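Local coordinates for biotin protein ligase-like protein of unknown function (Silicibacter sp., PDB 3BFM) that is of unknown function but resembles the biotin protein ligases and probably shares the fold of the biotin/lipoate A/B protein ligase family, at residues A[59-64]-A[111-116]; A[66-71]-A[107-112]; A[91-96]-A[226-231]; A[191-196]-A[204-209]. All blocks are in the same frame, centred on the assembly; numbering follows the deposited sequence.

From the N terminus, the chain reaches helix 61-64 and the start of helix 67-82, then runs through strands 89-91, 96-99 and 102-111. The end of strand 102-111 and the loop after it close interaction 2 on the long helix and interaction 1 on the short one; the two share Ala111 and Ser112. Interaction 3 crosses both: the turn 91-96, inside their loops, meets the C-terminal residues 226-231, whose Leu228 and Val231 also pack against Pro69, Leu68 and Ile109. Nested within its long loop, interaction 4 closes a short one between 191-196 and 204-209. Interactions 1 and 2 hold helices to the large sheet and its loop, interaction 4 shapes the C-terminal region, and interaction 3 joins the two.

Interaction 1: residues A[59-64]-A[111-116]; sequences VPLAKA and ASTDDP
Leu61 reaches from the first turn of helix 61-64 into the bend of loop 111-116, and its two methyls divide the work. With CG anti to the backbone N (chi1 -175°), the branch is carried away from the helix toward the loop. Leu61 CD1 turns to the end of strand 102-111 and meets Ala111 CB at 3.8 Å. Leu61 CD2 lies against the main chain farther on, 3.5 Å from Thr113 O, with Thr113 CG2 beside it. At the root of the side chain, Leu61 CB sits 3.4 Å from Asp115 O. A forked aliphatic residue suits a place that must fill two directions at once; with an alanine here both methyls are gone, and Ala111 and Thr113 would probably face a gap across the bend.

The polar link is made by backbone. Ala62 N donates to Pro116 O over 3.0 Å, nearly straight at 166°, meeting a lone pair in the carbonyl plane. It gives the loop's carbonyl to an amide of the first helical turn, where amides generally lack an acceptor within the helix. Pro60, at the N-cap, brings its CB to 3.6 Å from the same Pro116 O. The loop keeps its own shape through an ST turn, in which Thr113 OG1 accepts from Asp115 N, while the Asp115 carboxylate is engaged by Asp117 N and Thr118 OG1.

The short helix thus rests on the connection between strands 102-111 and 123-130. Leu61 also packs on Leu232 near the C terminus, and Lys63 leads away to a salt bridge with Asp212.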
loop_
_atom_site.group_PDB
_atom_site.type_symbol
_atom_site.label_atom_id
_atom_site.label_comp_id
_atom_site.label_asym_id
_atom_site.label_seq_id
_atom_site.Cartn_x
_atom_site.Cartn_y
_atom_site.Cartn_z
ATOM N N VAL A 59 15.025 -4.038 -5.524
ATOM C CA VAL A 59 16.405 -4.290 -5.164
ATOM C C VAL A 59 16.779 -5.660 -5.696
ATOM O O VAL A 59 15.914 -6.449 -6.072
ATOM C CB VAL A 59 16.635 -4.251 -3.631
ATOM C CG1 VAL A 59 16.227 -2.919 -3.038
ATOM C CG2 VAL A 59 15.920 -5.406 -2.914
ATOM N N PRO A 60 18.070 -5.972 -5.738
ATOM C CA PRO A 60 18.421 -7.327 -6.155
ATOM C C PRO A 60 17.916 -8.400 -5.195
ATOM O O PRO A 60 17.762 -8.117 -4.020
ATOM C CB PRO A 60 19.942 -7.300 -6.124
ATOM C CG PRO A 60 20.287 -5.851 -6.313
ATOM C CD PRO A 60 19.272 -5.144 -5.507
ATOM N N LEU A 61 17.746 -9.618 -5.693
ATOM C CA LEU A 61 17.225 -10.736 -4.885
ATOM C C LEU A 61 17.971 -10.903 -3.579
ATOM O O LEU A 61 17.371 -11.221 -2.566
ATOM C CB LEU A 61 17.308 -12.044 -5.663
ATOM C CG LEU A 61 16.690 -13.268 -4.982
ATOM C CD1 LEU A 61 15.184 -13.093 -4.793
ATOM C CD2 LEU A 61 17.012 -14.525 -5.775
ATOM N N ALA A 62 19.304 -10.810 -3.636
ATOM C CA ALA A 62 20.146 -10.897 -2.449
ATOM C C ALA A 62 19.618 -10.075 -1.267
ATOM O O ALA A 62 19.514 -10.566 -0.128
ATOM C CB ALA A 62 21.568 -10.465 -2.816
ATOM N N LYS A 63 19.237 -8.840 -1.579
ATOM C CA LYS A 63 18.697 -7.883 -0.623
ATOM C C LYS A 63 17.200 -8.010 -0.360
ATOM O O LYS A 63 16.703 -7.581 0.708
ATOM C CB LYS A 63 19.042 -6.478 -1.081
ATOM C CG LYS A 63 20.563 -6.308 -1.142
ATOM C CD LYS A 63 21.010 -4.916 -0.811
ATOM C CE LYS A 63 22.529 -4.866 -0.691
ATOM N NZ LYS A 63 23.041 -5.524 0.564
ATOM N N ALA A 64 16.472 -8.576 -1.318
ATOM C CA ALA A 64 15.015 -8.712 -1.202
ATOM C C ALA A 64 14.655 -9.831 -0.220
ATOM O O ALA A 64 13.530 -9.853 0.329
ATOM C CB ALA A 64 14.384 -8.994 -2.578
ATOM N N ALA A 111 10.278 -16.258 -5.038
ATOM C CA ALA A 111 10.438 -15.108 -5.902
ATOM C C ALA A 111 10.538 -15.488 -7.393
ATOM O O ALA A 111 10.654 -16.662 -7.735
ATOM C CB ALA A 111 11.660 -14.287 -5.439
ATOM N N SER A 112 10.543 -14.462 -8.241
ATOM C CA SER A 112 10.389 -14.607 -9.693
ATOM C C SER A 112 11.669 -15.080 -10.304
ATOM O O SER A 112 11.669 -15.540 -11.439
ATOM C CB SER A 112 9.981 -13.278 -10.334
ATOM O OG SER A 112 11.041 -12.314 -10.301
ATOM N N THR A 113 12.752 -15.003 -9.534
ATOM C CA THR A 113 14.099 -15.338 -9.982
ATOM C C THR A 113 14.825 -16.053 -8.851
ATOM O O THR A 113 14.434 -15.953 -7.674
ATOM C CB THR A 113 14.895 -14.039 -10.323
ATOM O OG1 THR A 113 16.216 -14.365 -10.785
ATOM C CG2 THR A 113 15.039 -13.195 -9.085
ATOM N N ASP A 114 15.876 -16.796 -9.196
ATOM C CA ASP A 114 16.819 -17.312 -8.201
ATOM C C ASP A 114 18.243 -16.770 -8.376
ATOM O O ASP A 114 19.159 -17.202 -7.691
ATOM C CB ASP A 114 16.824 -18.844 -8.203
ATOM C CG ASP A 114 17.314 -19.434 -9.503
ATOM O OD1 ASP A 114 17.328 -18.747 -10.547
ATOM O OD2 ASP A 114 17.681 -20.622 -9.484
ATOM N N ASP A 115 18.435 -15.817 -9.277
ATOM C CA ASP A 115 19.724 -15.147 -9.408
ATOM C C ASP A 115 19.846 -14.047 -8.350
ATOM O O ASP A 115 19.118 -13.060 -8.407
ATOM C CB ASP A 115 19.833 -14.521 -10.792
ATOM C CG ASP A 115 21.164 -13.798 -11.015
ATOM O OD1 ASP A 115 22.031 -13.801 -10.124
ATOM O OD2 ASP A 115 21.340 -13.227 -12.108
ATOM N N PRO A 116 20.800 -14.179 -7.414
ATOM C CA PRO A 116 20.984 -13.162 -6.383
ATOM C C PRO A 116 21.188 -11.747 -6.899
ATOM O O PRO A 116 20.856 -10.805 -6.206
ATOM C CB PRO A 116 22.241 -13.623 -5.639
ATOM C CG PRO A 116 22.307 -15.061 -5.872
ATOM C CD PRO A 116 21.749 -15.295 -7.237
#

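Interaction 2: residues A[66-71]-A[107-112]; sequences AMLPVC and LRIAAS
Leu68 projects from helix 67-82 between Leu107 and Ile109, two residues on the same face of strand 102-111. Chi1 near -179° holds CG anti to the backbone N and sends the branch to the strand; chi2 near 59° then turns Leu68 CD1 to within 3.6 Å of Leu107 CB and Leu68 CD2 to 4.1 Å from Ile109 CG2. The Leu68 and Leu107 side chains run past one another in opposite directions, and Leu107 reaches on to set its CD1 3.8 Å from Cys71 C. In return, Ile109 sends CD1 toward the helix backbone, 4.0 Å from Leu68 N, and brushes Met67 CB, of a selenomethionine. Branched aliphatic residues fit this wholly buried seam, helix-on-sheet packing in the core of the ligase-like alpha/beta part, because they interlock without polar atoms needing partners.

Behind this first shell, the helical bonds Val70 N to Ala66 O and Cys71 N to Met67 O hold the backbone in place, and Trp163 NE1 binds Cys71 O. The helix and strand segments run roughly antiparallel, with 151° between their directions.

Farther out, strand 123-130 supplies Leu123, Val125 and Leu127 to the same layer, and helix 156-175 covers it with Trp163 and Trp174. Arg108 and Ala110 point to the other face of the sheet, where helix 23-32 packs through Phe24, so that strand 102-111 lies between two layers of helix.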
loop_
_atom_site.group_PDB
_atom_site.type_symbol
_atom_site.label_atom_id
_atom_site.label_comp_id
_atom_site.label_asym_id
_atom_site.label_seq_id
_atom_site.Cartn_x
_atom_site.Cartn_y
_atom_site.Cartn_z
ATOM N N ALA A 66 15.489 -10.095 2.715
ATOM C CA ALA A 66 15.148 -9.468 4.003
ATOM C C ALA A 66 13.639 -9.463 4.259
ATOM O O ALA A 66 13.182 -9.255 5.396
ATOM C CB ALA A 66 15.717 -8.055 4.070
HETATM N N MSE A 67 12.842 -9.682 3.217
HETATM C CA MSE A 67 11.401 -9.709 3.430
HETATM C C MSE A 67 10.995 -10.865 4.367
HETATM O O MSE A 67 9.975 -10.780 5.078
HETATM C CB MSE A 67 10.638 -9.819 2.088
HETATM C CG MSE A 67 10.792 -8.568 1.179
HETATM SE SE MSE A 67 10.041 -6.975 1.998
HETATM C CE MSE A 67 11.849 -6.272 2.678
ATOM N N LEU A 68 11.752 -11.968 4.342
ATOM C CA LEU A 68 11.466 -13.080 5.282
ATOM C C LEU A 68 11.616 -12.662 6.762
ATOM O O LEU A 68 10.628 -12.724 7.531
ATOM C CB LEU A 68 12.293 -14.329 4.953
ATOM C CG LEU A 68 12.078 -15.549 5.835
ATOM C CD1 LEU A 68 10.600 -15.954 5.761
ATOM C CD2 LEU A 68 12.955 -16.707 5.393
ATOM N N PRO A 69 12.834 -12.229 7.190
ATOM C CA PRO A 69 12.931 -11.710 8.568
ATOM C C PRO A 69 11.986 -10.570 8.919
ATOM O O PRO A 69 11.413 -10.546 10.019
ATOM C CB PRO A 69 14.399 -11.293 8.694
ATOM C CG PRO A 69 15.005 -11.493 7.380
ATOM C CD PRO A 69 14.167 -12.343 6.554
ATOM N N VAL A 70 11.808 -9.645 7.989
ATOM C CA VAL A 70 10.845 -8.576 8.163
ATOM C C VAL A 70 9.457 -9.101 8.492
ATOM O O VAL A 70 8.839 -8.617 9.436
ATOM C CB VAL A 70 10.810 -7.631 6.953
ATOM C CG1 VAL A 70 9.549 -6.732 6.987
ATOM C CG2 VAL A 70 12.079 -6.783 6.843
ATOM N N CYS A 71 8.949 -10.075 7.732
ATOM C CA CYS A 71 7.602 -10.600 7.994
ATOM C C CYS A 71 7.557 -11.499 9.243
ATOM O O CYS A 71 6.511 -11.689 9.862
ATOM C CB CYS A 71 7.084 -11.346 6.772
ATOM S SG CYS A 71 6.739 -10.189 5.395
ATOM N N LEU A 107 7.090 -19.439 8.084
ATOM C CA LEU A 107 7.036 -18.495 6.990
ATOM C C LEU A 107 7.806 -19.048 5.801
ATOM O O LEU A 107 8.913 -19.555 5.956
ATOM C CB LEU A 107 7.645 -17.160 7.394
ATOM C CG LEU A 107 6.866 -16.321 8.406
ATOM C CD1 LEU A 107 7.817 -15.242 9.023
ATOM C CD2 LEU A 107 5.649 -15.677 7.792
ATOM N N ARG A 108 7.247 -18.917 4.597
ATOM C CA ARG A 108 7.888 -19.366 3.369
ATOM C C ARG A 108 8.102 -18.166 2.489
ATOM O O ARG A 108 7.351 -17.163 2.598
ATOM C CB ARG A 108 7.026 -20.418 2.627
ATOM C CG ARG A 108 7.064 -21.769 3.318
ATOM C CD ARG A 108 6.397 -22.825 2.486
ATOM N NE ARG A 108 4.951 -22.639 2.519
ATOM C CZ ARG A 108 4.094 -23.279 1.727
ATOM N NH1 ARG A 108 4.534 -24.139 0.821
ATOM N NH2 ARG A 108 2.793 -23.047 1.842
ATOM N N ILE A 109 9.068 -18.283 1.592
ATOM C CA ILE A 109 9.361 -17.212 0.649
ATOM C C ILE A 109 9.651 -17.776 -0.750
ATOM O O ILE A 109 10.348 -18.812 -0.870
ATOM C CB ILE A 109 10.524 -16.309 1.168
ATOM C CG1 ILE A 109 10.767 -15.187 0.193
ATOM C CG2 ILE A 109 11.869 -17.075 1.411
ATOM C CD1 ILE A 109 11.401 -13.952 0.845
ATOM N N ALA A 110 9.128 -17.080 -1.775
ATOM C CA ALA A 110 9.372 -17.416 -3.178
ATOM C C ALA A 110 9.601 -16.136 -3.917
ATOM O O ALA A 110 9.202 -15.037 -3.486
ATOM C CB ALA A 110 8.186 -18.180 -3.831
ATOM N N ALA A 111 10.278 -16.258 -5.038
ATOM C CA ALA A 111 10.438 -15.108 -5.902
ATOM C C ALA A 111 10.538 -15.488 -7.393
ATOM O O ALA A 111 10.654 -16.662 -7.735
ATOM C CB ALA A 111 11.660 -14.287 -5.439
ATOM N N SER A 112 10.543 -14.462 -8.241
ATOM C CA SER A 112 10.389 -14.607 -9.693
ATOM C C SER A 112 11.669 -15.080 -10.304
ATOM O O SER A 112 11.669 -15.540 -11.439
ATOM C CB SER A 112 9.981 -13.278 -10.334
ATOM O OG SER A 112 11.041 -12.314 -10.301
#

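Interaction 3: residues A[91-96]-A[226-231]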
loop_
_atom_site.group_PDB
_atom_site.type_symbol
_atom_site.label_atom_id
_atom_site.label_comp_id
_atom_site.label_asym_id
_atom_site.label_seq_id
_atom_site.Cartn_x
_atom_site.Cartn_y
_atom_site.Cartn_z
ATOM N N LEU A 91 11.953 -16.867 16.052
ATOM C CA LEU A 91 12.047 -16.990 14.610
ATOM C C LEU A 91 13.270 -17.783 14.205
ATOM O O LEU A 91 14.394 -17.428 14.564
ATOM C CB LEU A 91 12.113 -15.593 13.975
ATOM C CG LEU A 91 10.997 -14.585 14.287
ATOM C CD1 LEU A 91 11.364 -13.169 13.720
ATOM C CD2 LEU A 91 9.628 -15.100 13.765
ATOM N N ASP A 92 13.077 -18.856 13.456
ATOM C CA ASP A 92 14.211 -19.544 12.880
ATOM C C ASP A 92 14.721 -18.810 11.620
ATOM O O ASP A 92 13.970 -18.187 10.839
ATOM C CB ASP A 92 13.849 -20.994 12.565
ATOM C CG ASP A 92 15.054 -21.875 12.310
ATOM O OD1 ASP A 92 15.832 -21.576 11.372
ATOM O OD2 ASP A 92 15.189 -22.900 13.040
ATOM N N TRP A 93 16.030 -18.919 11.391
ATOM C CA TRP A 93 16.642 -18.300 10.226
ATOM C C TRP A 93 15.953 -18.753 8.928
ATOM O O TRP A 93 15.775 -17.961 7.987
ATOM C CB TRP A 93 18.126 -18.684 10.208
ATOM C CG TRP A 93 18.862 -18.202 9.042
ATOM C CD1 TRP A 93 19.384 -16.975 8.849
ATOM C CD2 TRP A 93 19.171 -18.965 7.878
ATOM N NE1 TRP A 93 19.985 -16.907 7.620
ATOM C CE2 TRP A 93 19.856 -18.117 6.991
ATOM C CE3 TRP A 93 18.894 -20.261 7.484
ATOM C CZ2 TRP A 93 20.308 -18.552 5.751
ATOM C CZ3 TRP A 93 19.321 -20.691 6.261
ATOM C CH2 TRP A 93 20.026 -19.849 5.407
ATOM N N ASN A 94 15.576 -20.022 8.895
ATOM C CA ASN A 94 14.939 -20.652 7.705
ATOM C C ASN A 94 13.466 -20.371 7.539
ATOM O O ASN A 94 12.846 -20.853 6.593
ATOM C CB ASN A 94 15.194 -22.150 7.645
ATOM C CG ASN A 94 14.484 -22.952 8.743
ATOM O OD1 ASN A 94 13.544 -22.491 9.416
ATOM N ND2 ASN A 94 14.998 -24.154 8.976
ATOM N N GLY A 95 12.910 -19.593 8.450
ATOM C CA GLY A 95 11.500 -19.243 8.382
ATOM C C GLY A 95 10.575 -19.999 9.325
ATOM O O GLY A 95 9.407 -19.601 9.479
ATOM N N ALA A 96 11.041 -21.079 9.934
ATOM C CA ALA A 96 10.235 -21.791 10.904
ATOM C C ALA A 96 9.864 -20.921 12.091
ATOM O O ALA A 96 10.609 -19.992 12.489
ATOM C CB ALA A 96 10.931 -23.073 11.376
ATOM N N ILE A 226 25.944 -19.057 4.506
ATOM C CA ILE A 226 24.800 -19.676 3.840
ATOM C C ILE A 226 23.862 -18.536 3.479
ATOM O O ILE A 226 23.225 -17.954 4.365
ATOM C CB ILE A 226 24.102 -20.691 4.741
ATOM C CG1 ILE A 226 25.126 -21.607 5.429
ATOM C CG2 ILE A 226 23.061 -21.490 3.943
ATOM C CD1 ILE A 226 25.808 -22.575 4.508
ATOM N N PRO A 227 23.803 -18.176 2.178
ATOM C CA PRO A 227 22.941 -17.061 1.835
ATOM C C PRO A 227 21.451 -17.427 2.060
ATOM O O PRO A 227 21.052 -18.577 1.891
ATOM C CB PRO A 227 23.224 -16.825 0.333
ATOM C CG PRO A 227 24.368 -17.664 -0.023
ATOM C CD PRO A 227 24.470 -18.737 0.992
ATOM N N LEU A 228 20.642 -16.432 2.405
ATOM C CA LEU A 228 19.236 -16.663 2.693
ATOM C C LEU A 228 18.457 -17.103 1.435
ATOM O O LEU A 228 17.429 -17.786 1.547
ATOM C CB LEU A 228 18.623 -15.428 3.335
ATOM C CG LEU A 228 17.208 -15.599 3.901
ATOM C CD1 LEU A 228 17.068 -16.774 4.853
ATOM C CD2 LEU A 228 16.790 -14.278 4.556
ATOM N N THR A 229 18.994 -16.794 0.247
ATOM C CA THR A 229 18.457 -17.321 -1.023
ATOM C C THR A 229 18.298 -18.852 -1.062
ATOM O O THR A 229 17.411 -19.367 -1.781
ATOM C CB THR A 229 19.260 -16.817 -2.247
ATOM O OG1 THR A 229 20.643 -17.089 -2.047
ATOM C CG2 THR A 229 19.134 -15.332 -2.409
ATOM N N THR A 230 19.071 -19.577 -0.245
ATOM C CA THR A 230 18.958 -21.017 -0.146
ATOM C C THR A 230 17.598 -21.527 0.367
ATOM O O THR A 230 17.268 -22.681 0.141
ATOM C CB THR A 230 20.101 -21.656 0.702
ATOM O OG1 THR A 230 19.952 -21.280 2.067
ATOM C CG2 THR A 230 21.466 -21.228 0.167
ATOM N N VAL A 231 16.811 -20.682 1.033
ATOM C CA VAL A 231 15.513 -21.110 1.580
ATOM C C VAL A 231 14.362 -20.804 0.626
ATOM O O VAL A 231 13.228 -21.119 0.919
ATOM C CB VAL A 231 15.244 -20.487 2.986
ATOM C CG1 VAL A 231 16.498 -20.612 3.895
ATOM C CG2 VAL A 231 14.858 -19.045 2.869
#
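The Trp93 indole has Leu228 over one face: Leu228 CD1 lies 4.1 Å from the centroid of the six-membered ring, 25° off its normal, a CH-pi contact displaced toward the rim. At the ring edge, near its plane, are Pro227 O and Thr230 OG1, the latter 3.6 Å from Trp93 CH2. Two further neighbours approach obliquely, Ile226 O at 3.3 Å from Trp93 CZ2 and Val231 CG1 at 3.7 Å from Trp93 CZ3. The indole N-H, Trp93 NE1, is bound by Phe213 O. With chi1 at 176°, the ring extends from the turn into this bed. A serine in place of Trp93 would probably strip Leu228 and Val231 of the aromatic surface they pack on and Phe213 O of the indole N-H.

Both sides are preformed. Residues 92-95 make a type I turn, reinforced by two Asx turns: Asp92 OD1 accepts from Asn94 N at 2.9 Å, and Asn94 OD1 from Ala96 N. Gly95 has the positive phi that glycine adopts easily. In the partner segment, Pro227 O takes bonds from both Thr230 N and Thr230 OG1, steadying the 3-10 segment 228-231.

Through this tryptophan, the turn between strands 89-91 and 96-99 of the large sheet joins the ligase-family part to the C-terminal region, just after strand 223-226. Trp93 also touches Met215 on strand 215-218, and Leu228 and Val231 lie against Leu68 of helix 67-82.

Interaction 4: residues A[191-196]-A[204-209]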
loop_
_atom_site.group_PDB
_atom_site.type_symbol
_atom_site.label_atom_id
_atom_site.label_comp_id
_atom_site.label_asym_id
_atom_site.label_seq_id
_atom_site.Cartn_x
_atom_site.Cartn_y
_atom_site.Cartn_z
ATOM N N HIS A 191 15.898 -17.792 16.852
ATOM C CA HIS A 191 16.017 -19.055 17.525
ATOM C C HIS A 191 17.407 -19.630 17.351
ATOM O O HIS A 191 17.844 -19.828 16.229
ATOM C CB HIS A 191 15.063 -20.041 16.917
ATOM C CG HIS A 191 15.196 -21.412 17.472
ATOM N ND1 HIS A 191 14.802 -21.735 18.751
ATOM C CD2 HIS A 191 15.668 -22.550 16.917
ATOM C CE1 HIS A 191 15.026 -23.019 18.963
ATOM N NE2 HIS A 191 15.548 -23.539 17.866
ATOM N N GLY A 192 18.058 -19.959 18.461
ATOM C CA GLY A 192 19.252 -20.797 18.429
ATOM C C GLY A 192 20.539 -20.070 18.116
ATOM O O GLY A 192 21.544 -20.693 17.740
HETATM N N MSE A 193 20.534 -18.758 18.244
HETATM C CA MSE A 193 21.758 -18.061 17.943
HETATM C C MSE A 193 22.758 -18.284 19.058
HETATM O O MSE A 193 22.424 -18.291 20.236
HETATM C CB MSE A 193 21.561 -16.597 17.670
HETATM C CG MSE A 193 22.566 -16.177 16.600
HETATM SE SE MSE A 193 22.455 -14.415 16.390
HETATM C CE MSE A 193 21.302 -14.373 14.968
ATOM N N GLY A 194 23.985 -18.548 18.661
ATOM C CA GLY A 194 25.016 -18.901 19.597
ATOM C C GLY A 194 25.050 -20.377 19.882
ATOM O O GLY A 194 25.921 -20.816 20.634
ATOM N N GLU A 195 24.135 -21.159 19.299
ATOM C CA GLU A 195 24.045 -22.590 19.560
ATOM C C GLU A 195 24.406 -23.456 18.343
ATOM O O GLU A 195 24.537 -22.969 17.226
ATOM C CB GLU A 195 22.628 -22.935 20.037
ATOM C CG GLU A 195 22.069 -22.029 21.167
ATOM C CD GLU A 195 22.786 -22.197 22.523
ATOM O OE1 GLU A 195 23.642 -23.105 22.678
ATOM O OE2 GLU A 195 22.487 -21.405 23.448
ATOM N N ALA A 196 24.550 -24.760 18.568
ATOM C CA ALA A 196 24.855 -25.698 17.502
ATOM C C ALA A 196 23.755 -25.704 16.460
ATOM O O ALA A 196 22.588 -25.519 16.781
ATOM C CB ALA A 196 25.021 -27.106 18.080
ATOM N N GLY A 204 27.896 -26.528 12.649
ATOM C CA GLY A 204 28.694 -25.606 13.400
ATOM C C GLY A 204 27.846 -24.883 14.399
ATOM O O GLY A 204 26.746 -25.351 14.746
ATOM N N THR A 205 28.366 -23.754 14.858
ATOM C CA THR A 205 27.654 -22.818 15.737
ATOM C C THR A 205 27.032 -21.683 14.918
ATOM O O THR A 205 27.677 -21.067 14.066
ATOM C CB THR A 205 28.619 -22.217 16.772
ATOM O OG1 THR A 205 29.117 -23.280 17.590
ATOM C CG2 THR A 205 27.928 -21.180 17.656
ATOM N N PHE A 206 25.764 -21.403 15.179
ATOM C CA PHE A 206 25.097 -20.325 14.494
ATOM C C PHE A 206 25.565 -19.049 15.134
ATOM O O PHE A 206 25.067 -18.618 16.175
ATOM C CB PHE A 206 23.576 -20.528 14.560
ATOM C CG PHE A 206 22.763 -19.415 13.991
ATOM C CD1 PHE A 206 23.262 -18.519 13.043
ATOM C CD2 PHE A 206 21.428 -19.305 14.375
ATOM C CE1 PHE A 206 22.478 -17.518 12.552
ATOM C CE2 PHE A 206 20.632 -18.273 13.891
ATOM C CZ PHE A 206 21.143 -17.400 12.980
ATOM N N LEU A 207 26.537 -18.429 14.473
ATOM C CA LEU A 207 27.237 -17.287 14.998
ATOM C C LEU A 207 26.419 -16.015 14.909
ATOM O O LEU A 207 26.337 -15.249 15.861
ATOM C CB LEU A 207 28.504 -17.100 14.180
ATOM C CG LEU A 207 29.645 -16.340 14.804
ATOM C CD1 LEU A 207 30.144 -17.132 16.015
ATOM C CD2 LEU A 207 30.707 -16.180 13.706
ATOM N N GLY A 208 25.864 -15.754 13.730
ATOM C CA GLY A 208 24.940 -14.644 13.536
ATOM C C GLY A 208 24.629 -14.557 12.062
ATOM O O GLY A 208 24.746 -15.572 11.344
ATOM N N VAL A 209 24.293 -13.357 11.595
ATOM C CA VAL A 209 24.005 -13.167 10.186
ATOM C C VAL A 209 24.768 -11.980 9.603
ATOM O O VAL A 209 25.132 -11.071 10.333
ATOM C CB VAL A 209 22.489 -12.971 9.937
ATOM C CG1 VAL A 209 21.704 -14.201 10.454
ATOM C CG2 VAL A 209 21.992 -11.709 10.610
#
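Gly194 and Glu195 bond to Phe206 in a short antiparallel pairing that follows a type II turn, Gly192 to Glu195, at the edge of the small three-stranded sheet; the region belongs to a sequence family of the SH3 clan. Two backbone bonds grip Phe206: Gly194 N donates to Phe206 O at 2.7 Å, and Phe206 N to Glu195 O at 2.9 Å. Ala196 and Thr205 follow as a non-hydrogen-bonded pair with diverging side chains, flanked by two CA-H...O contacts, from Thr205 CA to Glu195 O and, at 3.4 Å, from Ala196 CA to Gly204 O. Gly192 and Gly194 both have positive phi, which suits a residue without a CB.

The aromatic contacts centre on the Phe206 ring. Met193, a selenomethionine, lays CG over the middle of one face, 3.9 Å from the centroid and only 8° off the normal, while its SE stands farther off at 5.0 Å from that centroid in a Met-aromatic contact. A bend at chi3 (-95°) brings Met193 CE back to 3.6 Å from Phe206 CZ. His191 O meets the ring edge in plane.

Van der Waals packing completes the contact. Met193 SE lies 3.8 Å from Gly208 CA. Helix 179-189 backs Met193 with Trp186. Thr205 CG2 rests 3.6 Å from Gly194 O.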